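Long-range contacts in citrate lyase, subunit 1 (Methanosaeta concilii, PDB 6HXI), which probably catalyses the ATP-dependent cleavage of citrate with coenzyme A, giving acetyl-CoA and oxaloacetate: residues 31-36 with 46-51; 54-59 with 106-111. All coordinates share one frame; numbering follows the deposited sequence.

Interaction 1: residues 31-36 with 46-51; sequences NLALVG and AENPWL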
ATOM      1  N   ASN C  31     -19.497  25.130 -65.154  1.00 74.54           N
ATOM      2  CA  ASN C  31     -20.465  26.244 -65.230  1.00 74.08           C
ATOM      3  C   ASN C  31     -21.892  25.762 -65.003  1.00 76.70           C
ATOM      4  O   ASN C  31     -22.600  25.395 -65.946  1.00 76.03           O
ATOM      5  CB  ASN C  31     -20.352  27.058 -66.534  1.00 76.98           C
ATOM      6  CG  ASN C  31     -18.988  27.620 -66.837  1.00 99.13           C
ATOM      7  OD1 ASN C  31     -18.395  27.298 -67.859  1.00 92.96           O
ATOM      8  ND2 ASN C  31     -18.440  28.450 -65.960  1.00 92.19           N
ATOM      9  N   LEU C  32     -22.299  25.740 -63.724  1.00 72.64           N
ATOM     10  CA  LEU C  32     -23.612  25.276 -63.284  1.00 70.64           C
ATOM     11  C   LEU C  32     -24.178  26.173 -62.178  1.00 74.90           C
ATOM     12  O   LEU C  32     -23.443  26.639 -61.297  1.00 75.52           O
ATOM     13  CB  LEU C  32     -23.517  23.828 -62.776  1.00 70.01           C
ATOM     14  CG  LEU C  32     -22.991  22.764 -63.740  1.00 73.57           C
ATOM     15  CD1 LEU C  32     -22.136  21.768 -63.020  1.00 72.90           C
ATOM     16  CD2 LEU C  32     -24.123  22.066 -64.460  1.00 75.46           C
ATOM     17  N   ALA C  33     -25.497  26.398 -62.230  1.00 70.29           N
ATOM     18  CA  ALA C  33     -26.228  27.198 -61.258  1.00 69.60           C
ATOM     19  C   ALA C  33     -27.562  26.516 -60.943  1.00 71.92           C
ATOM     20  O   ALA C  33     -28.301  26.165 -61.868  1.00 70.26           O
ATOM     21  CB  ALA C  33     -26.466  28.602 -61.812  1.00 70.94           C
ATOM     22  N   LEU C  34     -27.852  26.303 -59.644  1.00 68.91           N
ATOM     23  CA  LEU C  34     -29.114  25.702 -59.217  1.00 68.71           C
ATOM     24  C   LEU C  34     -30.000  26.757 -58.576  1.00 76.86           C
ATOM     25  O   LEU C  34     -29.541  27.489 -57.699  1.00 78.00           O
ATOM     26  CB  LEU C  34     -28.900  24.502 -58.260  1.00 67.90           C
ATOM     27  CG  LEU C  34     -30.156  23.663 -57.910  1.00 70.82           C
ATOM     28  CD1 LEU C  34     -30.602  22.785 -59.091  1.00 69.70           C
ATOM     29  CD2 LEU C  34     -29.926  22.827 -56.684  1.00 70.88           C
ATOM     30  N   VAL C  35     -31.276  26.815 -58.997  1.00 75.97           N
ATOM     31  CA  VAL C  35     -32.259  27.774 -58.494  1.00 78.36           C
ATOM     32  C   VAL C  35     -33.382  27.068 -57.718  1.00 86.54           C
ATOM     33  O   VAL C  35     -34.254  26.433 -58.321  1.00 86.16           O
ATOM     34  CB  VAL C  35     -32.785  28.712 -59.620  1.00 82.76           C
ATOM     35  CG1 VAL C  35     -33.862  29.666 -59.108  1.00 83.63           C
ATOM     36  CG2 VAL C  35     -31.641  29.498 -60.244  1.00 82.92           C
ATOM     37  N   GLY C  36     -33.323  27.191 -56.387  1.00 86.36           N
ATOM     38  CA  GLY C  36     -34.302  26.644 -55.455  1.00 87.56           C
ATOM     39  C   GLY C  36     -35.368  27.659 -55.077  1.00 95.74           C
ATOM     40  O   GLY C  36     -35.379  28.764 -55.634  1.00 95.84           O
ATOM     41  N   ALA C  46     -23.477  36.862 -58.373  1.00102.71           N
ATOM     42  CA  ALA C  46     -22.178  37.285 -57.836  1.00104.16           C
ATOM     43  C   ALA C  46     -21.247  36.075 -57.710  1.00105.89           C
ATOM     44  O   ALA C  46     -20.027  36.228 -57.754  1.00106.32           O
ATOM     45  CB  ALA C  46     -22.366  37.942 -56.480  1.00106.70           C
ATOM     46  N   GLU C  47     -21.839  34.876 -57.554  1.00100.28           N
ATOM     47  CA  GLU C  47     -21.141  33.592 -57.474  1.00 99.17           C
ATOM     48  C   GLU C  47     -20.765  33.120 -58.892  1.00 99.68           C
ATOM     49  O   GLU C  47     -19.708  32.515 -59.079  1.00 99.79           O
ATOM     50  CB  GLU C  47     -22.033  32.536 -56.779  1.00 99.43           C
ATOM     51  CG  GLU C  47     -22.083  32.643 -55.256  1.00115.82           C
ATOM     52  CD  GLU C  47     -23.229  31.957 -54.522  1.00143.74           C
ATOM     53  OE1 GLU C  47     -24.115  31.366 -55.183  1.00139.24           O
ATOM     54  OE2 GLU C  47     -23.244  32.025 -53.271  1.00141.38           O
ATOM     55  N   ASN C  48     -21.631  33.409 -59.889  1.00 93.30           N
ATOM     56  CA  ASN C  48     -21.437  33.017 -61.286  1.00 91.38           C
ATOM     57  C   ASN C  48     -21.456  34.229 -62.223  1.00 93.72           C
ATOM     58  O   ASN C  48     -22.525  34.588 -62.730  1.00 92.54           O
ATOM     59  CB  ASN C  48     -22.489  31.992 -61.723  1.00 88.43           C
ATOM     60  CG  ASN C  48     -22.706  30.860 -60.770  1.00 94.75           C
ATOM     61  OD1 ASN C  48     -23.724  30.799 -60.066  1.00 82.85           O
ATOM     62  ND2 ASN C  48     -21.748  29.946 -60.722  1.00 84.83           N
ATOM     63  N   PRO C  49     -20.287  34.873 -62.477  1.00 90.39           N
ATOM     64  CA  PRO C  49     -20.277  36.033 -63.384  1.00 90.59           C
ATOM     65  C   PRO C  49     -20.602  35.640 -64.825  1.00 92.03           C
ATOM     66  O   PRO C  49     -21.286  36.400 -65.508  1.00 91.74           O
ATOM     67  CB  PRO C  49     -18.855  36.594 -63.240  1.00 94.83           C
ATOM     68  CG  PRO C  49     -18.265  35.903 -62.039  1.00 99.41           C
ATOM     69  CD  PRO C  49     -18.931  34.581 -61.974  1.00 92.80           C
ATOM     70  N   TRP C  50     -20.183  34.420 -65.252  1.00 86.64           N
ATOM     71  CA  TRP C  50     -20.423  33.844 -66.586  1.00 85.17           C
ATOM     72  C   TRP C  50     -21.898  33.888 -67.048  1.00 84.77           C
ATOM     73  O   TRP C  50     -22.148  33.909 -68.252  1.00 83.15           O
ATOM     74  CB  TRP C  50     -19.867  32.408 -66.675  1.00 83.52           C
ATOM     75  CG  TRP C  50     -20.511  31.440 -65.728  1.00 83.15           C
ATOM     76  CD1 TRP C  50     -20.061  31.085 -64.490  1.00 86.16           C
ATOM     77  CD2 TRP C  50     -21.726  30.700 -65.943  1.00 81.37           C
ATOM     78  NE1 TRP C  50     -20.911  30.163 -63.921  1.00 84.16           N
ATOM     79  CE2 TRP C  50     -21.951  29.920 -64.784  1.00 84.67           C
ATOM     80  CE3 TRP C  50     -22.651  30.620 -67.004  1.00 81.93           C
ATOM     81  CZ2 TRP C  50     -23.065  29.075 -64.651  1.00 82.45           C
ATOM     82  CZ3 TRP C  50     -23.753  29.789 -66.869  1.00 82.07           C
ATOM     83  CH2 TRP C  50     -23.943  29.014 -65.713  1.00 81.88           C
ATOM     84  N   LEU C  51     -22.860  33.881 -66.089  1.00 79.37           N
ATOM     85  CA  LEU C  51     -24.305  33.917 -66.345  1.00 77.32           C
ATOM     86  C   LEU C  51     -24.714  35.078 -67.251  1.00 82.02           C
ATOM     87  O   LEU C  51     -25.422  34.874 -68.240  1.00 81.48           O
ATOM     88  CB  LEU C  51     -25.093  34.010 -65.020  1.00 76.21           C
ATOM     89  CG  LEU C  51     -25.175  32.767 -64.143  1.00 79.34           C
ATOM     90  CD1 LEU C  51     -25.657  33.126 -62.749  1.00 79.23           C
ATOM     91  CD2 LEU C  51     -26.109  31.716 -64.740  1.00 80.27           C
TER
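The indole of W50 lies between N31 and its own neighbour L51. N31 CB sits over the six-membered ring, 3.8 Å from its centroid and 15° off the normal, a CH-pi contact; on the opposite face L51 CG lies off-centre, near the ring's margin. At the indole edge runs the backbone leaving N31, with the L32 carbonyl carbon in the ring plane and A33 N near it. In the fold, this is where strand 33-35, an edge strand of a four-stranded antiparallel sheet in the ATP-grasp region, meets helix 50-53.

The N31 amide continues over the same indole face to the five-membered ring, bringing ND2 to 3.4 Å from W50 CD1. The amide is not stacked flat, since its plane and that of the ring are 53° apart, and the two side chains run past one another, pointing opposite ways. W50 reaches this position with CG placed between its backbone N and carbonyl carbon (chi1 62°). P110 of strand 106-110 packs against both W50 and N31.

Farther along, A33 directs its methyl at the helical segment, where L51 and, from helix 41-47, L44 approach it. L32 faces the other way, onto Y9, K12 and N13 of helix 8-18. The closest apolar touch of the A33 methyl across this contact is CB to L51 CD2, at 4.3 Å.

Interaction 2: residues 54-59 with 106-111; sequences TRLVVK and FLIEPF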
ATOM      1  N   THR C  54     -23.034  34.730 -71.153  1.00 86.63           N
ATOM      2  CA  THR C  54     -23.123  33.472 -71.919  1.00 86.40           C
ATOM      3  C   THR C  54     -24.569  33.166 -72.342  1.00 89.41           C
ATOM      4  O   THR C  54     -25.507  33.625 -71.678  1.00 89.12           O
ATOM      5  CB  THR C  54     -22.511  32.310 -71.089  1.00 95.46           C
ATOM      6  OG1 THR C  54     -21.276  32.736 -70.510  1.00 99.04           O
ATOM      7  CG2 THR C  54     -22.267  31.039 -71.904  1.00 93.32           C
ATOM      8  N   ARG C  55     -24.750  32.408 -73.456  1.00 84.84           N
ATOM      9  CA  ARG C  55     -26.077  31.958 -73.887  1.00 82.97           C
ATOM     10  C   ARG C  55     -26.417  30.750 -73.005  1.00 82.76           C
ATOM     11  O   ARG C  55     -25.575  29.873 -72.812  1.00 81.42           O
ATOM     12  CB  ARG C  55     -26.136  31.624 -75.389  1.00 82.93           C
ATOM     13  CG  ARG C  55     -26.110  32.849 -76.314  1.00 93.91           C
ATOM     14  CD  ARG C  55     -27.140  33.937 -75.999  1.00 98.38           C
ATOM     15  NE  ARG C  55     -28.521  33.518 -76.248  1.00105.18           N
ATOM     16  CZ  ARG C  55     -29.436  34.266 -76.859  1.00120.47           C
ATOM     17  NH1 ARG C  55     -29.126  35.482 -77.296  1.00114.18           N
ATOM     18  NH2 ARG C  55     -30.671  33.811 -77.028  1.00102.17           N
ATOM     19  N   LEU C  56     -27.622  30.748 -72.434  1.00 76.47           N
ATOM     20  CA  LEU C  56     -28.060  29.774 -71.445  1.00 74.27           C
ATOM     21  C   LEU C  56     -29.106  28.745 -71.888  1.00 77.82           C
ATOM     22  O   LEU C  56     -29.677  28.825 -72.980  1.00 76.66           O
ATOM     23  CB  LEU C  56     -28.598  30.531 -70.204  1.00 73.25           C
ATOM     24  CG  LEU C  56     -27.749  31.671 -69.638  1.00 78.28           C
ATOM     25  CD1 LEU C  56     -28.507  32.420 -68.610  1.00 78.65           C
ATOM     26  CD2 LEU C  56     -26.441  31.168 -69.031  1.00 80.48           C
ATOM     27  N   VAL C  57     -29.295  27.746 -70.998  1.00 74.59           N
ATOM     28  CA  VAL C  57     -30.287  26.669 -70.984  1.00 74.62           C
ATOM     29  C   VAL C  57     -30.802  26.613 -69.529  1.00 78.63           C
ATOM     30  O   VAL C  57     -30.004  26.544 -68.589  1.00 76.14           O
ATOM     31  CB  VAL C  57     -29.737  25.283 -71.448  1.00 78.70           C
ATOM     32  CG1 VAL C  57     -30.796  24.191 -71.340  1.00 77.99           C
ATOM     33  CG2 VAL C  57     -29.206  25.342 -72.869  1.00 80.14           C
ATOM     34  N   VAL C  58     -32.116  26.673 -69.352  1.00 77.59           N
ATOM     35  CA  VAL C  58     -32.711  26.578 -68.024  1.00 77.84           C
ATOM     36  C   VAL C  58     -33.860  25.552 -68.090  1.00 84.28           C
ATOM     37  O   VAL C  58     -34.716  25.618 -68.976  1.00 85.90           O
ATOM     38  CB  VAL C  58     -33.052  27.951 -67.357  1.00 82.20           C
ATOM     39  CG1 VAL C  58     -33.906  28.845 -68.246  1.00 83.04           C
ATOM     40  CG2 VAL C  58     -33.663  27.787 -65.968  1.00 81.59           C
ATOM     41  N   LYS C  59     -33.787  24.541 -67.213  1.00 80.27           N
ATOM     42  CA  LYS C  59     -34.718  23.414 -67.157  1.00 80.19           C
ATOM     43  C   LYS C  59     -34.972  22.943 -65.709  1.00 84.58           C
ATOM     44  O   LYS C  59     -34.068  23.067 -64.874  1.00 83.32           O
ATOM     45  CB  LYS C  59     -34.194  22.247 -68.029  1.00 82.50           C
ATOM     46  CG  LYS C  59     -32.757  21.802 -67.727  1.00 83.12           C
ATOM     47  CD  LYS C  59     -32.202  20.903 -68.814  1.00 87.48           C
ATOM     48  CE  LYS C  59     -30.699  20.902 -68.813  1.00 91.81           C
ATOM     49  NZ  LYS C  59     -30.138  19.797 -69.643  1.00100.11           N
ATOM     50  N   PHE C 106     -34.479  24.417 -60.474  1.00 73.77           N
ATOM     51  CA  PHE C 106     -34.119  24.639 -61.881  1.00 73.47           C
ATOM     52  C   PHE C 106     -32.618  24.739 -62.088  1.00 74.15           C
ATOM     53  O   PHE C 106     -31.924  25.424 -61.328  1.00 73.52           O
ATOM     54  CB  PHE C 106     -34.789  25.923 -62.428  1.00 76.49           C
ATOM     55  CG  PHE C 106     -36.297  25.927 -62.366  1.00 79.40           C
ATOM     56  CD1 PHE C 106     -36.963  26.376 -61.230  1.00 84.23           C
ATOM     57  CD2 PHE C 106     -37.054  25.481 -63.441  1.00 82.16           C
ATOM     58  CE1 PHE C 106     -38.358  26.347 -61.158  1.00 86.39           C
ATOM     59  CE2 PHE C 106     -38.448  25.456 -63.374  1.00 86.63           C
ATOM     60  CZ  PHE C 106     -39.090  25.895 -62.234  1.00 85.80           C
ATOM     61  N   LEU C 107     -32.122  24.087 -63.142  1.00 68.29           N
ATOM     62  CA  LEU C 107     -30.703  24.134 -63.462  1.00 67.64           C
ATOM     63  C   LEU C 107     -30.429  25.148 -64.580  1.00 72.28           C
ATOM     64  O   LEU C 107     -31.126  25.153 -65.600  1.00 71.83           O
ATOM     65  CB  LEU C 107     -30.181  22.726 -63.837  1.00 67.22           C
ATOM     66  CG  LEU C 107     -28.759  22.620 -64.436  1.00 72.29           C
ATOM     67  CD1 LEU C 107     -27.665  22.870 -63.387  1.00 72.26           C
ATOM     68  CD2 LEU C 107     -28.558  21.295 -65.122  1.00 75.39           C
ATOM     69  N   ILE C 108     -29.411  26.004 -64.370  1.00 69.56           N
ATOM     70  CA  ILE C 108     -28.939  26.968 -65.371  1.00 70.15           C
ATOM     71  C   ILE C 108     -27.521  26.577 -65.798  1.00 72.87           C
ATOM     72  O   ILE C 108     -26.636  26.363 -64.963  1.00 70.75           O
ATOM     73  CB  ILE C 108     -29.083  28.482 -65.020  1.00 73.92           C
ATOM     74  CG1 ILE C 108     -30.423  28.776 -64.310  1.00 74.52           C
ATOM     75  CG2 ILE C 108     -28.937  29.347 -66.300  1.00 76.21           C
ATOM     76  CD1 ILE C 108     -30.464  30.087 -63.571  1.00 83.56           C
ATOM     77  N   GLU C 109     -27.336  26.444 -67.106  1.00 71.22           N
ATOM     78  CA  GLU C 109     -26.050  26.080 -67.686  1.00 72.44           C
ATOM     79  C   GLU C 109     -25.830  26.718 -69.081  1.00 77.49           C
ATOM     80  O   GLU C 109     -26.814  27.099 -69.722  1.00 75.56           O
ATOM     81  CB  GLU C 109     -25.908  24.549 -67.737  1.00 73.32           C
ATOM     82  CG  GLU C 109     -26.842  23.844 -68.708  1.00 82.85           C
ATOM     83  CD  GLU C 109     -26.634  22.347 -68.824  1.00103.74           C
ATOM     84  OE1 GLU C 109     -25.620  21.836 -68.296  1.00 88.86           O
ATOM     85  OE2 GLU C 109     -27.481  21.684 -69.465  1.00102.85           O
ATOM     86  N   PRO C 110     -24.569  26.809 -69.583  1.00 76.79           N
ATOM     87  CA  PRO C 110     -24.361  27.374 -70.929  1.00 78.28           C
ATOM     88  C   PRO C 110     -24.945  26.514 -72.054  1.00 83.93           C
ATOM     89  O   PRO C 110     -24.958  25.286 -71.952  1.00 84.02           O
ATOM     90  CB  PRO C 110     -22.835  27.472 -71.046  1.00 81.33           C
ATOM     91  CG  PRO C 110     -22.305  26.476 -70.091  1.00 85.28           C
ATOM     92  CD  PRO C 110     -23.284  26.413 -68.960  1.00 78.75           C
ATOM     93  N   PHE C 111     -25.435  27.163 -73.118  1.00 82.42           N
ATOM     94  CA  PHE C 111     -25.997  26.501 -74.292  1.00 83.59           C
ATOM     95  C   PHE C 111     -24.856  26.066 -75.192  1.00 89.17           C
ATOM     96  O   PHE C 111     -24.096  26.917 -75.675  1.00 90.85           O
ATOM     97  CB  PHE C 111     -26.965  27.440 -75.045  1.00 86.54           C
ATOM     98  CG  PHE C 111     -27.493  26.907 -76.363  1.00 89.92           C
ATOM     99  CD1 PHE C 111     -28.602  26.073 -76.401  1.00 92.75           C
ATOM    100  CD2 PHE C 111     -26.894  27.263 -77.566  1.00 94.43           C
ATOM    101  CE1 PHE C 111     -29.088  25.583 -77.618  1.00 95.38           C
ATOM    102  CE2 PHE C 111     -27.374  26.763 -78.782  1.00 98.95           C
ATOM    103  CZ  PHE C 111     -28.468  25.928 -78.801  1.00 96.48           C
TER
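T54 lays its CG2 methyl alongside the ring of P110, 3.7 Å from CB, while its hydroxyl is hydrogen-bonded to W50 O. R55 then offers its carbonyl oxygen to F111 N, a short, straight bond of 2.7 Å (169° at the hydrogen) with the donor tilted 34° from the carbonyl plane. The R55 side chain leads away to D76 and D78.

From L56 on, the two strands form an antiparallel pair. L56 and P110 face each other in a non-hydrogen-bonded position with diverging side chains, and L56 CD1 reaches across to I108 CG2 at 3.9 Å. V57 exchanges backbone hydrogen bonds with E109, and its CG2 methyl meets the edge of the F111 ring, in plane, 3.7 Å from CD1. V58 pairs with I108, and their side chains lie alongside on the side where L56 also packs, CG2 of V58 3.8 Å from CG1 of I108. An alanine at I108 is likely to open a gap beside L56 and V58, since both branches that touch them would be gone.

K59 closes the pairing through two backbone bonds with L107. With chi1 at 53° its CG is tucked between the two backbone arms, and the chain then runs out extended on the V57 face, bringing NZ within 3.3 Å of E109 OE2. That salt bridge is weak as a hydrogen bond; the ammonium of this buried lysine also forms salt bridges with E8 and D214, and E109 OE1 pairs with K12.

Helix 8-18 thus covers the K59, L107 and E109 face, whereas helices 79-89 and 50-53 pack against L56, V58 and I108; strands 33-35 and 74-75 flank the pair.

In the fold
From the N terminus, the chain passes helix 8-18 and enters strand 33-35. Interaction 1 closes a short loop through helix 41-47, bringing the start of helix 50-53 back beside the strand just left. The chain then runs directly into strand 56-60, and interaction 2 closes a longer loop, through strand 74-75 and helix 79-89, when strand 106-110 returns. The two are in series, neither nested nor crossed. They meet in one antiparallel sheet: strand 106-110 lies between 56-60 and 33-35, with A33 O 2.7 Å from I108 N and V35 N 2.8 Å from F106 O, both probable hydrogen bonds.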